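Local coordinates for ABC transporter substrate-binding protein-branched chain amino acid transport (Streptococcus pneumoniae, PDB 4GNR) that binds isoleucine and probably hands branched-chain amino acids to an ABC transporter as its substrate-binding component, at residues Ser77-Pro82 with Val100-Pro105; Ser246-Ile251 with Met338-Gly343; Asp184-Leu189 with Val213-Gly218; Lys145-Thr150 with Glu171-Glu176. All blocks are in the same frame, centred on the assembly; numbering follows the deposited sequence. Where two conformers were deposited one is given.

In the fold
From the N terminus, contact 1 comes first: 77-82 and 100-105 pair in parallel around helix 85-97, within the five-stranded sheet of one lobe. The chain then enters the other lobe, where contact 4 closes a similar loop around helix 155-167. Contact 3 follows directly, since strand 171-178 leads into helix 186-193, which meets helix 206-218; Phe185 and Ala188 touch Tyr149 of contact 4. Contact 2 closes last and spans the longest loop, joining 246-251 to 338-343 in the same sheet as contact 4. Arg217 of contact 3 hydrogen-bonds to Ser246 O of contact 2. All four lie in series, none nested or crossed, and the centres of contacts 1 and 2 are about 31 Å apart.

Contact 1: residues Ser77-Pro82 with Val100-Pro105; sequences SAVVGP and VPLISP
Ser104 OG donates to Pro82 O at 2.7 Å, an approach in the carbonyl plane that ties the loop just past strand 78-80 to the end of strand 102-104. With chi1 at 171° the hydroxyl swings opposite its own backbone N and meets this carbonyl; the backbone N atoms of Ser106 and Ala107 are also bonded to OG, so three bonds grip one small group. Behind this clasp the strands 78-80 and 102-104 run 4.8 Å apart at 14°, laced by Val79 N to Pro101 O, Ile103 N to Val79 O and Gly81 N to Ile103 O, each 2.9 Å long.

Leu102 packs tightly against the other strand. Its CG and CD2 both press on Gly81 O at 3.4 Å, and CD1 meets Val79 CG1 at 3.8 Å, the two side chains meeting at a slant. That carbonyl oxygen is buried and has no polar partner; across this contact it meets CG, CD1 and CD2 of Leu102. On the other face Val80 and Ile103 run alongside each other, their CG2 methyls 4.1 Å apart. Ser77 makes the looser, partly exposed end: its CB points away from the other strand and its side chain comes no nearer than 6.0 Å, although its carbonyl O still touches Pro101 CD. Pro82, after a cis peptide bond, leads the chain on to helix 85-97.

Together the strands and that helix form a right-handed beta-alpha-beta crossover, the repeating unit of the periplasmic-binding-protein fold, with pocket residues Ala83 to Ser85 and Ser106 to Thr108 just beyond the strand ends, where isoleucine is bound.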
loop_
_atom_site.group_PDB
_atom_site.type_symbol
_atom_site.label_atom_id
_atom_site.label_comp_id
_atom_site.label_asym_id
_atom_site.label_seq_id
_atom_site.Cartn_x
_atom_site.Cartn_y
_atom_site.Cartn_z
ATOM N N SER A 77 4.135 -22.950 1.593
ATOM C CA SER A 77 3.020 -23.082 2.555
ATOM C C SER A 77 2.165 -21.833 2.728
ATOM O O SER A 77 1.056 -21.924 3.269
ATOM C CB SER A 77 3.552 -23.521 3.917
ATOM O OG SER A 77 4.135 -24.813 3.831
ATOM N N ALA A 78 2.685 -20.680 2.291
ATOM C CA ALA A 78 1.992 -19.392 2.371
ATOM C C ALA A 78 2.664 -18.455 1.377
ATOM O O ALA A 78 3.844 -18.659 1.067
ATOM C CB ALA A 78 2.091 -18.812 3.777
ATOM N N VAL A 79 1.933 -17.443 0.923
ATOM C CA VAL A 79 2.470 -16.448 -0.005
ATOM C C VAL A 79 2.228 -15.051 0.592
ATOM O O VAL A 79 1.142 -14.771 1.087
ATOM C CB VAL A 79 1.790 -16.528 -1.381
ATOM C CG1 VAL A 79 2.286 -15.421 -2.323
ATOM C CG2 VAL A 79 2.017 -17.905 -2.027
ATOM N N VAL A 80 3.277 -14.223 0.537
ATOM C CA VAL A 80 3.211 -12.805 0.931
ATOM C C VAL A 80 3.340 -11.990 -0.362
ATOM O O VAL A 80 4.283 -12.196 -1.134
ATOM C CB VAL A 80 4.274 -12.427 1.950
ATOM C CG1 VAL A 80 4.079 -10.984 2.409
ATOM C CG2 VAL A 80 4.256 -13.366 3.140
ATOM N N GLY A 81 2.425 -11.038 -0.552
ATOM C CA GLY A 81 2.325 -10.284 -1.786
ATOM C C GLY A 81 1.316 -10.963 -2.715
ATOM O O GLY A 81 1.005 -12.139 -2.532
ATOM N N PRO A 82 0.871 -10.267 -3.776
ATOM C CA PRO A 82 1.343 -8.963 -4.232
ATOM C C PRO A 82 1.014 -7.746 -3.382
ATOM O O PRO A 82 0.216 -7.799 -2.444
ATOM C CB PRO A 82 0.663 -8.806 -5.615
ATOM C CG PRO A 82 0.398 -10.229 -6.060
ATOM C CD PRO A 82 0.020 -10.917 -4.789
ATOM N N VAL A 100 -3.491 -22.679 -0.323
ATOM C CA VAL A 100 -2.394 -21.932 0.281
ATOM C C VAL A 100 -2.856 -20.503 0.596
ATOM O O VAL A 100 -3.309 -19.806 -0.290
ATOM C CB VAL A 100 -1.166 -21.921 -0.675
ATOM C CG1 VAL A 100 -0.075 -21.024 -0.109
ATOM C CG2 VAL A 100 -0.653 -23.332 -0.896
ATOM N N PRO A 101 -2.706 -20.054 1.855
ATOM C CA PRO A 101 -3.103 -18.688 2.148
ATOM C C PRO A 101 -2.130 -17.679 1.521
ATOM O O PRO A 101 -0.916 -17.869 1.523
ATOM C CB PRO A 101 -3.056 -18.632 3.688
ATOM C CG PRO A 101 -2.005 -19.653 4.059
ATOM C CD PRO A 101 -2.159 -20.758 3.031
ATOM N N LEU A 102 -2.714 -16.579 1.064
ATOM C CA LEU A 102 -1.995 -15.470 0.468
ATOM C C LEU A 102 -2.389 -14.218 1.236
ATOM O O LEU A 102 -3.590 -13.944 1.415
ATOM C CB LEU A 102 -2.322 -15.366 -1.022
ATOM C CG LEU A 102 -1.537 -14.302 -1.820
ATOM C CD1 LEU A 102 -1.323 -14.751 -3.265
ATOM C CD2 LEU A 102 -2.177 -12.933 -1.757
ATOM N N ILE A 103 -1.379 -13.483 1.708
ATOM C CA ILE A 103 -1.623 -12.230 2.396
ATOM C C ILE A 103 -1.011 -11.096 1.591
ATOM O O ILE A 103 0.201 -11.091 1.306
ATOM C CB ILE A 103 -1.111 -12.231 3.876
ATOM C CG1 ILE A 103 -1.429 -10.890 4.548
ATOM C CG2 ILE A 103 0.370 -12.595 4.003
ATOM C CD1 ILE A 103 -1.325 -10.951 6.068
ATOM N N SER A 104 -1.853 -10.151 1.174
ATOM C CA SER A 104 -1.360 -8.911 0.583
ATOM C C SER A 104 -1.232 -7.887 1.707
ATOM O O SER A 104 -2.232 -7.580 2.381
ATOM C CB SER A 104 -2.283 -8.310 -0.463
ATOM O OG SER A 104 -1.803 -7.016 -0.805
ATOM N N PRO A 105 -0.034 -7.349 1.938
ATOM C CA PRO A 105 0.080 -6.344 2.991
ATOM C C PRO A 105 -0.710 -5.061 2.727
ATOM O O PRO A 105 -1.072 -4.365 3.672
ATOM C CB PRO A 105 1.605 -6.013 2.971
ATOM C CG PRO A 105 2.260 -7.256 2.397
ATOM C CD PRO A 105 1.264 -7.706 1.339
#

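Contact 2: residues Ser246-Ile251 with Met338-Gly343; sequences SNIYFI and MTMNNG
Phe250 and Met338 meet face-on: Met338 CB sits 4.0 Å from the ring centroid, 13° off the ring normal, a CH-pi contact displaced toward the rim. Met340 comes to the same ring at its edge, its CE methyl 3.8 Å from Phe250 CE1. The ring reaches them because Phe250 CG is held between the backbone N and the carbonyl carbon (chi1 56°), while Met340 runs straight to its sulfur before bending. On the opposite side of the sheet, Tyr249 and Thr339 extend together from the strands, with Thr339 OG1 3.4 Å from Tyr249 CE2 and approaching the ring obliquely.

Outside this first shell, the backbone sets the positions. Phe250 and Met338 form a hydrogen-bonded antiparallel pair, and its bond from Met338 N to Phe250 O is 2.8 Å long and nearly straight at 176°. The next such pair, Ile248 with Met340, brings their CB atoms within 4.0 Å. Farther toward the loops, side chains take over: Asn341 OD1 accepts from Asn247 N, the donor lying above the carbonyl plane, and Ser246 OG accepts from Asn342 N at 2.9 Å. Water joins Asn341 ND2 to Tyr249 OH, and Glu346 holds the same ND2. Asn247 ND2 is fixed by Asp222 O, and Ser246 O by Arg217.

Two residues of one chain segment, Asn247 and Ile248, stand opposite the single residue Met340, the pattern of a G1 beta bulge, at the end of an antiparallel pair where strand 335-341 joins the otherwise parallel core of this lobe's mixed sheet.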
loop_
_atom_site.group_PDB
_atom_site.type_symbol
_atom_site.label_atom_id
_atom_site.label_comp_id
_atom_site.label_asym_id
_atom_site.label_seq_id
_atom_site.Cartn_x
_atom_site.Cartn_y
_atom_site.Cartn_z
ATOM N N SER A 246 5.916 20.104 -2.514
ATOM C CA SER A 246 5.457 20.982 -1.438
ATOM C C SER A 246 3.956 21.134 -1.533
ATOM O O SER A 246 3.368 20.993 -2.598
ATOM C CB SER A 246 6.166 22.329 -1.449
ATOM O OG SER A 246 7.545 22.124 -1.172
ATOM N N ASN A 247 3.342 21.380 -0.393
ATOM C CA ASN A 247 1.888 21.491 -0.278
ATOM C C ASN A 247 1.242 20.169 -0.792
ATOM O O ASN A 247 0.253 20.164 -1.518
ATOM C CB ASN A 247 1.387 22.717 -1.014
ATOM C CG ASN A 247 0.283 23.439 -0.269
ATOM O OD1 ASN A 247 0.022 23.151 0.904
ATOM N ND2 ASN A 247 -0.317 24.437 -0.912
ATOM N N ILE A 248 1.859 19.064 -0.387
ATOM C CA ILE A 248 1.418 17.708 -0.715
ATOM C C ILE A 248 0.873 17.052 0.563
ATOM O O ILE A 248 1.463 17.174 1.634
ATOM C CB ILE A 248 2.564 16.826 -1.279
ATOM C CG1 ILE A 248 3.298 17.486 -2.444
ATOM C CG2 ILE A 248 2.068 15.444 -1.651
ATOM C CD1 ILE A 248 2.453 17.855 -3.628
ATOM N N TYR A 249 -0.257 16.373 0.430
ATOM C CA TYR A 249 -0.893 15.671 1.544
ATOM C C TYR A 249 -1.265 14.290 1.061
ATOM O O TYR A 249 -1.751 14.162 -0.061
ATOM C CB TYR A 249 -2.152 16.410 2.001
ATOM C CG TYR A 249 -1.854 17.815 2.469
ATOM C CD1 TYR A 249 -1.750 18.858 1.548
ATOM C CD2 TYR A 249 -1.662 18.098 3.809
ATOM C CE1 TYR A 249 -1.432 20.144 1.943
ATOM C CE2 TYR A 249 -1.370 19.384 4.234
ATOM C CZ TYR A 249 -1.257 20.408 3.296
ATOM O OH TYR A 249 -0.956 21.701 3.697
ATOM N N PHE A 250 -1.048 13.259 1.868
ATOM C CA PHE A 250 -1.447 11.912 1.430
ATOM C C PHE A 250 -1.632 10.965 2.609
ATOM O O PHE A 250 -1.068 11.135 3.692
ATOM C CB PHE A 250 -0.444 11.297 0.417
ATOM C CG PHE A 250 0.977 11.227 0.918
ATOM C CD1 PHE A 250 1.844 12.287 0.706
ATOM C CD2 PHE A 250 1.465 10.103 1.576
ATOM C CE1 PHE A 250 3.145 12.238 1.146
ATOM C CE2 PHE A 250 2.771 10.054 2.022
ATOM C CZ PHE A 250 3.611 11.126 1.808
ATOM N N ILE A 251 -2.423 9.930 2.354
ATOM C CA ILE A 251 -2.707 8.919 3.346
ATOM C C ILE A 251 -1.565 7.925 3.486
ATOM O O ILE A 251 -0.977 7.480 2.493
ATOM C CB ILE A 251 -3.988 8.137 2.966
ATOM C CG1 ILE A 251 -5.170 9.098 2.995
ATOM C CG2 ILE A 251 -4.211 6.955 3.906
ATOM C CD1 ILE A 251 -6.488 8.483 2.690
ATOM N N MET A 338 -0.435 12.673 5.929
ATOM C CA MET A 338 0.914 13.207 5.969
ATOM C C MET A 338 0.952 14.567 5.278
ATOM O O MET A 338 0.333 14.752 4.248
ATOM C CB MET A 338 1.879 12.259 5.211
ATOM C CG MET A 338 1.744 10.801 5.597
ATOM S SD MET A 338 2.258 10.439 7.275
ATOM C CE MET A 338 3.872 9.733 6.989
ATOM N N THR A 339 1.683 15.509 5.872
ATOM C CA THR A 339 1.927 16.842 5.314
ATOM C C THR A 339 3.391 16.844 4.833
ATOM O O THR A 339 4.309 16.627 5.631
ATOM C CB THR A 339 1.785 17.938 6.368
ATOM O OG1 THR A 339 0.426 17.994 6.811
ATOM C CG2 THR A 339 2.174 19.321 5.789
ATOM N N MET A 340 3.583 17.106 3.545
ATOM C CA MET A 340 4.899 17.112 2.929
ATOM C C MET A 340 5.264 18.452 2.301
ATOM O O MET A 340 4.475 19.041 1.560
ATOM C CB MET A 340 4.969 16.002 1.850
ATOM C CG MET A 340 6.206 16.055 0.944
ATOM S SD MET A 340 6.279 14.719 -0.283
ATOM C CE MET A 340 6.748 13.328 0.750
ATOM N N ASN A 341 6.480 18.902 2.605
ATOM C CA ASN A 341 7.053 20.133 2.038
ATOM C C ASN A 341 8.518 19.840 1.727
ATOM O O ASN A 341 9.209 19.189 2.501
ATOM C CB ASN A 341 6.875 21.360 2.923
ATOM C CG ASN A 341 5.460 21.841 2.918
ATOM O OD1 ASN A 341 4.938 22.221 1.873
ATOM N ND2 ASN A 341 4.824 21.849 4.082
ATOM N N ASN A 342 8.959 20.327 0.575
ATOM C CA ASN A 342 10.332 20.132 0.100
ATOM C C ASN A 342 10.682 18.623 0.058
ATOM O O ASN A 342 11.828 18.227 0.277
ATOM C CB ASN A 342 11.321 20.916 0.977
ATOM C CG ASN A 342 12.711 21.034 0.361
ATOM O OD1 ASN A 342 12.875 21.000 -0.859
ATOM N ND2 ASN A 342 13.712 21.249 1.207
ATOM N N GLY A 343 9.673 17.791 -0.215
ATOM C CA GLY A 343 9.853 16.338 -0.308
ATOM C C GLY A 343 10.025 15.581 0.990
ATOM O O GLY A 343 10.383 14.406 0.975
HETATM O O HOH W 1 1.965 22.467 3.986
#

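Contact 3: residues Asp184-Leu189 with Val213-Gly218; sequences DFQAAL and VNQARG
Phe185 sits at the N-cap position of helix 186-193, and its backbone lies beside helix 206-218, with its CA 7.1 Å from that of Gln215; one turn further along helix 186-193, Leu189 CA comes to 6.3 Å from Ala216 CA. Asp184 OD1 takes the backbone N of Gln186, an Asx turn that shapes the start of the helix.

The side chain of Gln215, extended beyond CG, crosses to this start. Its OE1 accepts from Phe185 N at 3.0 Å and from Gln186 NE2 at the same length; the two donors come from opposite faces of the amide plane, the second bond being nearly straight at 172°. Gln215 NE2 lies at the edge of the Phe185 ring, near its plane, and is bonded to Thr183 O, so both ends of the amide are held. Water bridges Gln186 NE2 and Gln215 O. From the next turn of its helix, Leu189 CD1 presses on Gln215 CB at 3.6 Å, and its CD2 meets Ala216 CB at 3.9 Å.

The two helices pack on the same face of the mixed sheet: Phe185 and Ala188 rest on Tyr149 of strand 145-151, while Val213 and Ala216 touch Ile225 of strand 225-227.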
loop_
_atom_site.group_PDB
_atom_site.type_symbol
_atom_site.label_atom_id
_atom_site.label_comp_id
_atom_site.label_asym_id
_atom_site.label_seq_id
_atom_site.Cartn_x
_atom_site.Cartn_y
_atom_site.Cartn_z
ATOM N N ASP A 184 2.922 12.890 -19.961
ATOM C CA ASP A 184 2.550 14.281 -20.365
ATOM C C ASP A 184 1.162 14.589 -19.816
ATOM O O ASP A 184 0.198 13.914 -20.183
ATOM C CB ASP A 184 2.579 14.388 -21.906
ATOM C CG ASP A 184 2.146 15.754 -22.466
ATOM O OD1 ASP A 184 1.557 16.590 -21.777
ATOM O OD2 ASP A 184 2.369 15.978 -23.681
ATOM N N PHE A 185 1.072 15.600 -18.948
ATOM C CA PHE A 185 -0.197 16.015 -18.305
ATOM C C PHE A 185 -0.517 17.489 -18.597
ATOM O O PHE A 185 -1.348 18.102 -17.943
ATOM C CB PHE A 185 -0.077 15.760 -16.783
ATOM C CG PHE A 185 0.318 14.326 -16.470
ATOM C CD1 PHE A 185 -0.629 13.324 -16.367
ATOM C CD2 PHE A 185 1.662 13.972 -16.327
ATOM C CE1 PHE A 185 -0.222 11.996 -16.134
ATOM C CE2 PHE A 185 2.050 12.659 -16.096
ATOM C CZ PHE A 185 1.105 11.688 -16.007
ATOM N N GLN A 186 0.138 18.029 -19.608
ATOM C CA GLN A 186 0.038 19.454 -19.913
ATOM C C GLN A 186 -1.335 19.991 -20.231
ATOM O O GLN A 186 -1.757 21.021 -19.701
ATOM C CB GLN A 186 1.025 19.802 -21.046
ATOM C CG GLN A 186 2.473 19.588 -20.682
ATOM C CD GLN A 186 2.941 20.582 -19.647
ATOM O OE1 GLN A 186 3.017 21.773 -19.929
ATOM N NE2 GLN A 186 3.328 20.100 -18.482
ATOM N N ALA A 187 -2.055 19.306 -21.098
ATOM C CA ALA A 187 -3.380 19.801 -21.504
ATOM C C ALA A 187 -4.340 19.913 -20.347
ATOM O O ALA A 187 -5.034 20.928 -20.191
ATOM C CB ALA A 187 -3.968 18.923 -22.614
ATOM N N ALA A 188 -4.424 18.859 -19.552
ATOM C CA ALA A 188 -5.333 18.873 -18.412
ATOM C C ALA A 188 -4.944 19.932 -17.401
ATOM O O ALA A 188 -5.789 20.644 -16.870
ATOM C CB ALA A 188 -5.406 17.503 -17.756
ATOM N N LEU A 189 -3.653 19.992 -17.083
ATOM C CA LEU A 189 -3.179 20.954 -16.102
ATOM C C LEU A 189 -3.437 22.396 -16.570
ATOM O O LEU A 189 -3.835 23.251 -15.786
ATOM C CB LEU A 189 -1.716 20.678 -15.755
ATOM C CG LEU A 189 -1.462 19.410 -14.944
ATOM C CD1 LEU A 189 0.028 19.142 -14.867
ATOM C CD2 LEU A 189 -2.059 19.541 -13.536
ATOM N N VAL A 213 2.556 16.206 -10.102
ATOM C CA VAL A 213 3.013 17.231 -9.156
ATOM C C VAL A 213 4.110 18.094 -9.803
ATOM O O VAL A 213 4.095 19.316 -9.734
ATOM C CB VAL A 213 3.526 16.577 -7.865
ATOM C CG1 VAL A 213 4.247 17.607 -7.006
ATOM C CG2 VAL A 213 2.338 15.957 -7.118
ATOM N N ASN A 214 5.031 17.405 -10.456
ATOM C CA ASN A 214 6.144 18.046 -11.128
ATOM C C ASN A 214 5.704 19.099 -12.143
ATOM O O ASN A 214 6.213 20.226 -12.201
ATOM C CB ASN A 214 6.936 16.991 -11.874
ATOM C CG ASN A 214 8.109 17.582 -12.566
ATOM O OD1 ASN A 214 8.024 17.879 -13.744
ATOM N ND2 ASN A 214 9.137 17.936 -11.812
ATOM N N GLN A 215 4.790 18.673 -12.997
ATOM C CA GLN A 215 4.251 19.533 -14.050
ATOM C C GLN A 215 3.304 20.619 -13.534
ATOM O O GLN A 215 3.299 21.750 -14.046
ATOM C CB GLN A 215 3.621 18.688 -15.142
ATOM C CG GLN A 215 4.682 17.877 -15.891
ATOM C CD GLN A 215 4.137 16.884 -16.898
ATOM O OE1 GLN A 215 3.202 17.175 -17.637
ATOM N NE2 GLN A 215 4.772 15.701 -16.958
ATOM N N ALA A 216 2.506 20.295 -12.529
ATOM C CA ALA A 216 1.572 21.270 -11.954
ATOM C C ALA A 216 2.343 22.416 -11.325
ATOM O O ALA A 216 2.103 23.594 -11.619
ATOM C CB ALA A 216 0.640 20.601 -10.931
ATOM N N ARG A 217 3.272 22.065 -10.456
ATOM C CA ARG A 217 4.088 23.073 -9.778
ATOM C C ARG A 217 4.912 23.849 -10.809
ATOM O O ARG A 217 5.075 25.067 -10.707
ATOM C CB ARG A 217 4.948 22.359 -8.745
ATOM C CG ARG A 217 4.144 21.627 -7.653
ATOM C CD ARG A 217 3.679 22.574 -6.577
ATOM N NE ARG A 217 2.920 21.890 -5.499
ATOM C CZ ARG A 217 1.590 21.845 -5.354
ATOM N NH1 ARG A 217 0.782 22.411 -6.232
ATOM N NH2 ARG A 217 1.071 21.259 -4.291
ATOM N N GLY A 218 5.404 23.144 -11.829
ATOM C CA GLY A 218 6.201 23.788 -12.881
ATOM C C GLY A 218 5.428 24.875 -13.615
ATOM O O GLY A 218 6.001 25.877 -14.048
HETATM O O HOH W 2 4.486 21.918 -16.575
#

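Contact 4: residues Lys145-Thr150 with Glu171-Glu176; sequences KVVLYT and EIVADE
Lys145 to Thr150 and Glu171 to Glu176 run parallel, strands 145-150 and 174-176 approaching to 4.8 Å at 8°, as the two strands of a beta-alpha-beta unit joined through helix 155-167 at the edge of the mixed sheet. Val146 N to Glu171 O and Val173 N to Val146 O, the latter 2.8 Å, pair the first part; the chain then turns a corner at Val173, and Leu148 N to Ala174 O, nearly straight at 172°, takes up the pairing again.

At the exposed end, Lys145 and Glu171 stretch out next to each other, but their charged atoms NZ and OE1 remain 4.4 Å apart, too far for a salt bridge. Lys145 instead lays its aliphatic chain across Val173, CB to CG1 at 3.7 Å. Inward, Val146 CG2 and Ile172 CG1 pack at 4.0 Å on one face, on which Leu148 CD2 also runs alongside Asp175 OD1; Asp175 is further held by a salt bridge to Arg165. On the other face Tyr149, its CG anti to the backbone N (chi1 -170°), turns its ring edge to the backbone of Glu176, whose carboxylate pairs with Lys191.

The last rung bonds Thr150 N to Glu176 O, and one water sits beside it, within 2.8 Å of Thr150 OG1 and 2.9 Å of Glu176 O.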
loop_
_atom_site.group_PDB
_atom_site.type_symbol
_atom_site.label_atom_id
_atom_site.label_comp_id
_atom_site.label_asym_id
_atom_site.label_seq_id
_atom_site.Cartn_x
_atom_site.Cartn_y
_atom_site.Cartn_z
ATOM N N LYS A 145 -14.062 24.086 -3.225
ATOM C CA LYS A 145 -14.015 23.732 -4.650
ATOM C C LYS A 145 -12.717 22.957 -4.852
ATOM O O LYS A 145 -11.680 23.354 -4.344
ATOM C CB LYS A 145 -14.094 24.944 -5.593
ATOM C CG LYS A 145 -15.381 25.754 -5.521
ATOM C CD LYS A 145 -15.339 26.947 -6.477
ATOM C CE LYS A 145 -16.598 27.794 -6.400
ATOM N NZ LYS A 145 -16.544 28.980 -7.300
ATOM N N VAL A 146 -12.783 21.856 -5.593
ATOM C CA VAL A 146 -11.627 21.004 -5.862
ATOM C C VAL A 146 -11.651 20.525 -7.309
ATOM O O VAL A 146 -12.672 20.551 -7.997
ATOM C CB VAL A 146 -11.588 19.707 -5.001
ATOM C CG1 VAL A 146 -11.544 20.050 -3.521
ATOM C CG2 VAL A 146 -12.742 18.780 -5.360
ATOM N N VAL A 147 -10.457 20.140 -7.747
ATOM C CA VAL A 147 -10.247 19.457 -8.978
ATOM C C VAL A 147 -10.017 17.962 -8.588
ATOM O O VAL A 147 -9.306 17.671 -7.657
ATOM C CB VAL A 147 -9.005 19.921 -9.757
ATOM C CG1 VAL A 147 -8.698 19.008 -10.930
ATOM C CG2 VAL A 147 -9.168 21.362 -10.218
ATOM N N LEU A 148 -10.631 17.038 -9.316
ATOM C CA LEU A 148 -10.467 15.579 -9.139
ATOM C C LEU A 148 -9.768 15.115 -10.440
ATOM O O LEU A 148 -10.294 15.358 -11.546
ATOM C CB LEU A 148 -11.798 14.881 -8.900
ATOM C CG LEU A 148 -11.763 13.372 -8.639
ATOM C CD1 LEU A 148 -10.844 13.005 -7.454
ATOM C CD2 LEU A 148 -13.185 12.850 -8.416
ATOM N N TYR A 149 -8.618 14.440 -10.304
ATOM C CA TYR A 149 -7.774 14.032 -11.471
ATOM C C TYR A 149 -7.369 12.598 -11.202
ATOM O O TYR A 149 -6.541 12.341 -10.348
ATOM C CB TYR A 149 -6.634 15.037 -11.575
ATOM C CG TYR A 149 -5.766 14.969 -12.819
ATOM C CD1 TYR A 149 -6.293 14.680 -14.055
ATOM C CD2 TYR A 149 -4.461 15.401 -12.773
ATOM C CE1 TYR A 149 -5.484 14.725 -15.218
ATOM C CE2 TYR A 149 -3.661 15.458 -13.914
ATOM C CZ TYR A 149 -4.177 15.123 -15.130
ATOM O OH TYR A 149 -3.407 15.192 -16.268
ATOM N N THR A 150 -7.923 11.680 -11.979
ATOM C CA THR A 150 -7.813 10.259 -11.671
ATOM C C THR A 150 -7.270 9.358 -12.762
ATOM O O THR A 150 -7.500 9.597 -13.956
ATOM C CB THR A 150 -9.306 9.765 -11.365
ATOM O OG1 THR A 150 -9.914 10.596 -10.372
ATOM C CG2 THR A 150 -9.401 8.326 -10.933
ATOM N N GLU A 171 -17.872 21.786 -4.465
ATOM C CA GLU A 171 -18.001 21.681 -5.907
ATOM C C GLU A 171 -16.736 21.129 -6.553
ATOM O O GLU A 171 -15.628 21.568 -6.260
ATOM C CB GLU A 171 -18.322 23.038 -6.549
ATOM C CG GLU A 171 -18.510 22.948 -8.074
ATOM C CD GLU A 171 -18.775 24.284 -8.747
ATOM O OE1 GLU A 171 -18.796 25.310 -8.037
ATOM O OE2 GLU A 171 -18.946 24.304 -9.991
ATOM N N ILE A 172 -16.914 20.118 -7.386
ATOM C CA ILE A 172 -15.831 19.529 -8.168
ATOM C C ILE A 172 -15.864 20.367 -9.462
ATOM O O ILE A 172 -16.721 20.175 -10.339
ATOM C CB ILE A 172 -16.013 18.024 -8.399
ATOM C CG1 ILE A 172 -16.034 17.277 -7.057
ATOM C CG2 ILE A 172 -14.874 17.493 -9.255
ATOM C CD1 ILE A 172 -16.200 15.758 -7.154
ATOM N N VAL A 173 -14.933 21.312 -9.554
ATOM C CA VAL A 173 -14.879 22.266 -10.689
ATOM C C VAL A 173 -14.289 21.691 -11.966
ATOM O O VAL A 173 -14.475 22.259 -13.046
ATOM C CB VAL A 173 -14.192 23.586 -10.301
ATOM C CG1 VAL A 173 -14.950 24.256 -9.152
ATOM C CG2 VAL A 173 -12.726 23.425 -9.997
ATOM N N ALA A 174 -13.551 20.597 -11.842
ATOM C CA ALA A 174 -12.984 19.913 -12.994
ATOM C C ALA A 174 -12.812 18.462 -12.522
ATOM O O ALA A 174 -12.331 18.212 -11.420
ATOM C CB ALA A 174 -11.661 20.522 -13.487
ATOM N N ASP A 175 -13.207 17.517 -13.366
ATOM C CA ASP A 175 -13.154 16.071 -13.047
ATOM C C ASP A 175 -12.531 15.515 -14.324
ATOM O O ASP A 175 -13.211 15.316 -15.339
ATOM C CB ASP A 175 -14.588 15.583 -12.750
ATOM C CG ASP A 175 -14.654 14.230 -12.048
ATOM O OD1 ASP A 175 -13.701 13.440 -12.092
ATOM O OD2 ASP A 175 -15.717 13.938 -11.450
ATOM N N GLU A 176 -11.183 15.566 -14.289
ATOM C CA GLU A 176 -10.250 15.181 -15.396
ATOM C C GLU A 176 -9.546 13.827 -15.213
ATOM O O GLU A 176 -9.449 13.292 -14.096
ATOM C CB GLU A 176 -9.196 16.274 -15.599
ATOM C CG GLU A 176 -9.765 17.658 -15.886
ATOM C CD GLU A 176 -10.479 17.782 -17.226
ATOM O OE1 GLU A 176 -10.074 17.134 -18.219
ATOM O OE2 GLU A 176 -11.398 18.616 -17.318
HETATM O O HOH W 3 -11.329 12.278 -12.174
#